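Local atomic coordinates of dinoflagellate luciferase (Lingulodinium polyedrum, PDB entry 1VPR), a protein that catalyses the oxidation of dinoflagellate luciferin by molecular oxygen, emitting flashes of blue light at 475 nm during the night. Residues K229-Y239 with S312-D321. Residues are numbered along the deposited sequence; the frame is centred on the assembly and turned at random.
Sequences KRTWKSGHYFY and SDPIPLQSRD
In the calycin beta barrel of the third of this protein's three homologous luciferase domains, strands 229-233 and 237-241, the two outermost of its ten-stranded sheet, are joined by a type II turn from Lys233 to His236, and the extended segment Ser312-Asp321 runs across both. Gly235, third in the turn, has phi 84°, where a side chain would jam against the preceding carbonyl O. Asp321, at the start of a helix, receives the turn's exit with both carboxylate oxygens. OD1 accepts the backbone N of Tyr237 at 2.8 Å in an almost straight bond (178°), while OD2 takes ND1 of His236 at 2.7 Å, in the plane of the imidazole. Ser319 OG reaches OD2 from the opposite face of the carboxylate, so three donors fix its rotation. With an alanine here, His236 ND1 and the Tyr237 amide would probably lose their acceptor, leaving the imidazole freer to turn. The neighbouring Arg320 N bonds to Tyr237 O (2.9 Å). Gln318 links the two strands: CG sits between backbone N and carbonyl carbon (chi1 60°) and the chain bends again at chi2, carrying NE2 directly to Thr231 O (2.8 Å), nearly in line with the carbonyl, while OE1 reaches Tyr239 N through a water. Farther along, Ile315 lays CG2 against Lys229 CE (3.8 Å), and the bent lysine brings NZ to Asp313 O (2.9 Å), its charge met by Asp219 and Glu7. Strand 229-233 pairs with strand 215-219, and 237-241 with 247-253; segment 312-321 packs against both outermost strands and leads into helix 321-324.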
ATOM      1  N   LYS A 229       1.709   5.598  -8.150  1.00 13.29           N
ATOM      2  CA  LYS A 229       1.209   6.761  -7.417  1.00 16.88           C
ATOM      3  C   LYS A 229      -0.303   6.781  -7.280  1.00 16.91           C
ATOM      4  O   LYS A 229      -1.016   6.543  -8.272  1.00 16.77           O
ATOM      5  CB  LYS A 229       1.607   8.035  -8.168  1.00 15.55           C
ATOM      6  CG  LYS A 229       3.094   8.151  -8.452  1.00 20.05           C
ATOM      7  CD  LYS A 229       3.445   9.343  -9.354  1.00 18.37           C
ATOM      8  CE  LYS A 229       3.064  10.651  -8.711  1.00 18.17           C
ATOM      9  NZ  LYS A 229       4.063  11.032  -7.687  1.00 17.20           N
ATOM     10  N   ARG A 230      -0.798   7.098  -6.083  1.00 17.25           N
ATOM     11  CA  ARG A 230      -2.245   7.194  -5.871  1.00 16.08           C
ATOM     12  C   ARG A 230      -2.528   8.417  -5.004  1.00 16.02           C
ATOM     13  O   ARG A 230      -1.698   8.837  -4.193  1.00 14.05           O
ATOM     14  CB  ARG A 230      -2.831   5.937  -5.182  1.00 15.98           C
ATOM     15  CG  ARG A 230      -2.617   5.844  -3.659  1.00 14.92           C
ATOM     16  CD  ARG A 230      -1.268   5.260  -3.303  1.00 14.71           C
ATOM     17  NE  ARG A 230      -1.140   3.900  -3.840  1.00 17.39           N
ATOM     18  CZ  ARG A 230      -0.150   3.505  -4.645  1.00 18.23           C
ATOM     19  NH1 ARG A 230       0.790   4.362  -5.006  1.00 16.86           N
ATOM     20  NH2 ARG A 230      -0.090   2.250  -5.085  1.00 15.91           N
ATOM     21  N   THR A 231      -3.687   9.015  -5.220  1.00 15.66           N
ATOM     22  CA  THR A 231      -4.111  10.174  -4.436  1.00 17.03           C
ATOM     23  C   THR A 231      -5.467   9.806  -3.837  1.00 15.97           C
ATOM     24  O   THR A 231      -6.327   9.245  -4.525  1.00 16.13           O
ATOM     25  CB  THR A 231      -4.299  11.433  -5.320  1.00 17.79           C
ATOM     26  OG1 THR A 231      -3.031  11.850  -5.846  1.00 20.52           O
ATOM     27  CG2 THR A 231      -4.866  12.579  -4.508  1.00 17.51           C
ATOM     28  N   TRP A 232      -5.666  10.123  -2.564  1.00 14.13           N
ATOM     29  CA  TRP A 232      -6.937   9.816  -1.930  1.00 15.08           C
ATOM     30  C   TRP A 232      -7.307  10.883  -0.912  1.00 15.34           C
ATOM     31  O   TRP A 232      -6.511  11.771  -0.611  1.00 14.10           O
ATOM     32  CB  TRP A 232      -6.889   8.417  -1.263  1.00 14.10           C
ATOM     33  CG  TRP A 232      -5.634   8.085  -0.517  1.00 13.48           C
ATOM     34  CD1 TRP A 232      -4.644   7.214  -0.917  1.00 15.40           C
ATOM     35  CD2 TRP A 232      -5.187   8.640   0.735  1.00 15.19           C
ATOM     36  NE1 TRP A 232      -3.617   7.203  -0.007  1.00 15.75           N
ATOM     37  CE2 TRP A 232      -3.918   8.070   1.015  1.00 15.91           C
ATOM     38  CE3 TRP A 232      -5.731   9.564   1.640  1.00 14.99           C
ATOM     39  CZ2 TRP A 232      -3.182   8.397   2.162  1.00 18.74           C
ATOM     40  CZ3 TRP A 232      -4.993   9.892   2.786  1.00 14.83           C
ATOM     41  CH2 TRP A 232      -3.735   9.311   3.033  1.00 16.74           C
ATOM     42  N   LYS A 233      -8.529  10.816  -0.398  1.00 14.77           N
ATOM     43  CA  LYS A 233      -8.964  11.782   0.604  1.00 14.33           C
ATOM     44  C   LYS A 233      -9.580  11.027   1.786  1.00 13.08           C
ATOM     45  O   LYS A 233     -10.267  10.004   1.607  1.00 12.45           O
ATOM     46  CB  LYS A 233      -9.983  12.772   0.008  1.00 13.26           C
ATOM     47  CG  LYS A 233     -10.547  13.780   1.042  1.00 14.41           C
ATOM     48  CD  LYS A 233     -11.490  14.812   0.381  1.00 14.94           C
ATOM     49  CE  LYS A 233     -12.017  15.789   1.425  1.00 13.80           C
ATOM     50  NZ  LYS A 233     -12.553  17.032   0.810  1.00 13.67           N
ATOM     51  N   SER A 234      -9.310  11.530   2.986  1.00 13.98           N
ATOM     52  CA  SER A 234      -9.834  10.947   4.219  1.00 13.28           C
ATOM     53  C   SER A 234     -11.306  10.572   4.041  1.00 12.91           C
ATOM     54  O   SER A 234     -12.114  11.399   3.641  1.00 15.34           O
ATOM     55  CB  SER A 234      -9.692  11.976   5.344  1.00 15.72           C
ATOM     56  OG  SER A 234     -10.145  11.479   6.584  1.00 16.19           O
ATOM     57  N   GLY A 235     -11.640   9.313   4.312  1.00 14.31           N
ATOM     58  CA  GLY A 235     -13.022   8.849   4.229  1.00 15.60           C
ATOM     59  C   GLY A 235     -13.529   8.424   2.856  1.00 18.09           C
ATOM     60  O   GLY A 235     -14.701   8.012   2.730  1.00 15.43           O
ATOM     61  N   HIS A 236     -12.669   8.500   1.831  1.00 14.79           N
ATOM     62  CA  HIS A 236     -13.077   8.132   0.475  1.00 13.64           C
ATOM     63  C   HIS A 236     -12.317   6.937  -0.072  1.00 13.03           C
ATOM     64  O   HIS A 236     -11.120   6.799   0.137  1.00 13.87           O
ATOM     65  CB  HIS A 236     -12.921   9.345  -0.456  1.00 15.02           C
ATOM     66  CG  HIS A 236     -13.861  10.470  -0.132  1.00 16.47           C
ATOM     67  ND1 HIS A 236     -15.129  10.554  -0.666  1.00 16.64           N
ATOM     68  CD2 HIS A 236     -13.736  11.527   0.711  1.00 16.25           C
ATOM     69  CE1 HIS A 236     -15.743  11.619  -0.173  1.00 17.42           C
ATOM     70  NE2 HIS A 236     -14.919  12.227   0.664  1.00 16.06           N
ATOM     71  N   TYR A 237     -13.034   6.071  -0.780  1.00 10.98           N
ATOM     72  CA  TYR A 237     -12.465   4.848  -1.339  1.00 11.97           C
ATOM     73  C   TYR A 237     -11.481   5.055  -2.480  1.00 11.19           C
ATOM     74  O   TYR A 237     -11.499   6.062  -3.188  1.00 12.05           O
ATOM     75  CB  TYR A 237     -13.588   3.938  -1.879  1.00 11.96           C
ATOM     76  CG  TYR A 237     -14.071   2.872  -0.920  1.00 14.70           C
ATOM     77  CD1 TYR A 237     -15.191   3.077  -0.121  1.00 13.98           C
ATOM     78  CD2 TYR A 237     -13.412   1.658  -0.826  1.00 13.00           C
ATOM     79  CE1 TYR A 237     -15.641   2.088   0.743  1.00 14.46           C
ATOM     80  CE2 TYR A 237     -13.845   0.671   0.031  1.00 15.88           C
ATOM     81  CZ  TYR A 237     -14.961   0.897   0.810  1.00 15.29           C
ATOM     82  OH  TYR A 237     -15.378  -0.083   1.655  1.00 15.25           O
ATOM     83  N   PHE A 238     -10.595   4.088  -2.637  1.00 12.21           N
ATOM     84  CA  PHE A 238      -9.691   4.097  -3.760  1.00 13.54           C
ATOM     85  C   PHE A 238      -9.409   2.646  -4.059  1.00 12.58           C
ATOM     86  O   PHE A 238      -9.623   1.756  -3.233  1.00 14.20           O
ATOM     87  CB  PHE A 238      -8.422   4.960  -3.530  1.00 12.27           C
ATOM     88  CG  PHE A 238      -7.545   4.520  -2.391  1.00 13.39           C
ATOM     89  CD1 PHE A 238      -6.366   3.831  -2.640  1.00 10.85           C
ATOM     90  CD2 PHE A 238      -7.864   4.861  -1.081  1.00 10.44           C
ATOM     91  CE1 PHE A 238      -5.500   3.486  -1.588  1.00 12.47           C
ATOM     92  CE2 PHE A 238      -7.019   4.530  -0.035  1.00 10.21           C
ATOM     93  CZ  PHE A 238      -5.824   3.839  -0.290  1.00 12.31           C
ATOM     94  N   TYR A 239      -8.950   2.405  -5.264  1.00 14.82           N
ATOM     95  CA  TYR A 239      -8.707   1.065  -5.739  1.00 12.71           C
ATOM     96  C   TYR A 239      -7.205   0.785  -5.847  1.00 14.57           C
ATOM     97  O   TYR A 239      -6.462   1.583  -6.423  1.00 13.94           O
ATOM     98  CB  TYR A 239      -9.379   0.942  -7.108  1.00 14.56           C
ATOM     99  CG  TYR A 239      -8.962  -0.266  -7.921  1.00 15.25           C
ATOM    100  CD1 TYR A 239      -8.982  -1.539  -7.357  1.00 17.20           C
ATOM    101  CD2 TYR A 239      -8.557  -0.132  -9.257  1.00 15.15           C
ATOM    102  CE1 TYR A 239      -8.617  -2.667  -8.094  1.00 17.34           C
ATOM    103  CE2 TYR A 239      -8.180  -1.251 -10.006  1.00 17.28           C
ATOM    104  CZ  TYR A 239      -8.220  -2.520  -9.409  1.00 16.98           C
ATOM    105  OH  TYR A 239      -7.911  -3.654 -10.129  1.00 17.86           O
ATOM    106  N   SER A 312       8.566  14.294  -5.201  1.00 17.23           N
ATOM    107  CA  SER A 312       7.625  13.636  -6.092  1.00 16.26           C
ATOM    108  C   SER A 312       6.401  14.534  -6.113  1.00 17.24           C
ATOM    109  O   SER A 312       6.060  15.145  -5.093  1.00 16.57           O
ATOM    110  CB  SER A 312       7.284  12.261  -5.528  1.00 18.48           C
ATOM    111  OG  SER A 312       6.581  11.489  -6.493  1.00 23.11           O
ATOM    112  N   ASP A 313       5.741  14.633  -7.257  1.00 14.59           N
ATOM    113  CA  ASP A 313       4.575  15.512  -7.377  1.00 17.10           C
ATOM    114  C   ASP A 313       3.211  14.885  -7.124  1.00 16.64           C
ATOM    115  O   ASP A 313       3.013  13.712  -7.355  1.00 16.21           O
ATOM    116  CB  ASP A 313       4.531  16.119  -8.775  1.00 19.87           C
ATOM    117  CG  ASP A 313       5.730  16.993  -9.073  1.00 24.54           C
ATOM    118  OD1 ASP A 313       6.119  17.049 -10.265  1.00 31.51           O
ATOM    119  OD2 ASP A 313       6.269  17.622  -8.133  1.00 24.85           O
ATOM    120  N   PRO A 314       2.251  15.679  -6.647  1.00 18.90           N
ATOM    121  CA  PRO A 314       0.901  15.154  -6.401  1.00 19.34           C
ATOM    122  C   PRO A 314       0.253  14.866  -7.762  1.00 19.65           C
ATOM    123  O   PRO A 314       0.753  15.314  -8.802  1.00 19.80           O
ATOM    124  CB  PRO A 314       0.174  16.331  -5.746  1.00 21.38           C
ATOM    125  CG  PRO A 314       1.264  17.138  -5.120  1.00 22.49           C
ATOM    126  CD  PRO A 314       2.409  17.044  -6.105  1.00 19.22           C
ATOM    127  N   ILE A 315      -0.846  14.122  -7.762  1.00 15.74           N
ATOM    128  CA  ILE A 315      -1.599  13.898  -8.993  1.00 16.10           C
ATOM    129  C   ILE A 315      -3.040  14.254  -8.577  1.00 16.68           C
ATOM    130  O   ILE A 315      -3.345  14.318  -7.365  1.00 14.51           O
ATOM    131  CB  ILE A 315      -1.496  12.448  -9.527  1.00 17.09           C
ATOM    132  CG1 ILE A 315      -1.844  11.437  -8.435  1.00 18.34           C
ATOM    133  CG2 ILE A 315      -0.084  12.193 -10.056  1.00 19.23           C
ATOM    134  CD1 ILE A 315      -2.108  10.021  -8.986  1.00 17.62           C
ATOM    135  N   PRO A 316      -3.924  14.521  -9.554  1.00 14.81           N
ATOM    136  CA  PRO A 316      -5.322  14.888  -9.287  1.00 15.22           C
ATOM    137  C   PRO A 316      -6.070  13.966  -8.348  1.00 15.05           C
ATOM    138  O   PRO A 316      -5.806  12.759  -8.282  1.00 13.70           O
ATOM    139  CB  PRO A 316      -5.942  14.910 -10.674  1.00 15.96           C
ATOM    140  CG  PRO A 316      -4.783  15.393 -11.532  1.00 15.82           C
ATOM    141  CD  PRO A 316      -3.642  14.556 -11.002  1.00 16.17           C
ATOM    142  N   LEU A 317      -7.028  14.539  -7.634  1.00 14.36           N
ATOM    143  CA  LEU A 317      -7.835  13.779  -6.673  1.00 13.88           C
ATOM    144  C   LEU A 317      -8.867  12.881  -7.357  1.00 12.72           C
ATOM    145  O   LEU A 317      -9.365  13.203  -8.430  1.00 12.56           O
ATOM    146  CB  LEU A 317      -8.553  14.756  -5.751  1.00 14.70           C
ATOM    147  CG  LEU A 317      -9.506  14.211  -4.683  1.00 16.51           C
ATOM    148  CD1 LEU A 317      -8.749  13.296  -3.708  1.00 15.15           C
ATOM    149  CD2 LEU A 317     -10.133  15.423  -3.945  1.00 18.59           C
ATOM    150  N   GLN A 318      -9.193  11.764  -6.707  1.00 12.30           N
ATOM    151  CA  GLN A 318     -10.180  10.819  -7.223  1.00 13.13           C
ATOM    152  C   GLN A 318     -10.650   9.963  -6.071  1.00 11.68           C
ATOM    153  O   GLN A 318     -10.094  10.016  -4.960  1.00 10.03           O
ATOM    154  CB  GLN A 318      -9.542   9.887  -8.274  1.00 11.99           C
ATOM    155  CG  GLN A 318      -8.382   9.046  -7.759  1.00 11.61           C
ATOM    156  CD  GLN A 318      -8.813   7.836  -6.952  1.00 13.80           C
ATOM    157  OE1 GLN A 318      -9.708   7.103  -7.356  1.00 15.13           O
ATOM    158  NE2 GLN A 318      -8.144   7.596  -5.816  1.00 12.19           N
ATOM    159  N   SER A 319     -11.676   9.167  -6.345  1.00 13.67           N
ATOM    160  CA  SER A 319     -12.186   8.217  -5.364  1.00 12.78           C
ATOM    161  C   SER A 319     -12.964   7.186  -6.150  1.00 12.05           C
ATOM    162  O   SER A 319     -13.216   7.353  -7.351  1.00 12.62           O
ATOM    163  CB  SER A 319     -13.066   8.887  -4.292  1.00 12.79           C
ATOM    164  OG  SER A 319     -14.389   9.148  -4.731  1.00 15.08           O
ATOM    165  N   ARG A 320     -13.297   6.091  -5.478  1.00 13.40           N
ATOM    166  CA  ARG A 320     -14.035   4.989  -6.064  1.00 12.70           C
ATOM    167  C   ARG A 320     -15.236   4.643  -5.180  1.00 14.82           C
ATOM    168  O   ARG A 320     -15.646   3.487  -5.105  1.00 14.16           O
ATOM    169  CB  ARG A 320     -13.115   3.774  -6.194  1.00 12.67           C
ATOM    170  CG  ARG A 320     -11.930   4.010  -7.145  1.00 12.39           C
ATOM    171  CD  ARG A 320     -12.422   4.354  -8.548  1.00 15.32           C
ATOM    172  NE  ARG A 320     -13.403   3.369  -9.011  1.00 14.19           N
ATOM    173  CZ  ARG A 320     -13.092   2.175  -9.516  1.00 16.36           C
ATOM    174  NH1 ARG A 320     -11.809   1.792  -9.639  1.00 13.50           N
ATOM    175  NH2 ARG A 320     -14.068   1.362  -9.909  1.00 13.92           N
ATOM    176  N   ASP A 321     -15.786   5.660  -4.523  1.00 13.05           N
ATOM    177  CA  ASP A 321     -16.955   5.523  -3.643  1.00 14.85           C
ATOM    178  C   ASP A 321     -18.204   4.999  -4.370  1.00 15.08           C
ATOM    179  O   ASP A 321     -19.032   4.312  -3.775  1.00 12.94           O
ATOM    180  CB  ASP A 321     -17.256   6.891  -3.016  1.00 12.05           C
ATOM    181  CG  ASP A 321     -16.098   7.391  -2.157  1.00 11.47           C
ATOM    182  OD1 ASP A 321     -15.713   6.663  -1.217  1.00 11.86           O
ATOM    183  OD2 ASP A 321     -15.557   8.493  -2.419  1.00 12.10           O
TER
HETATM  184  O   HOH W   1     -10.193   8.969  -2.369  1.00 13.11           O
HETATM  185  O   HOH W   2      -8.474   4.498  -7.300  1.00 13.12           O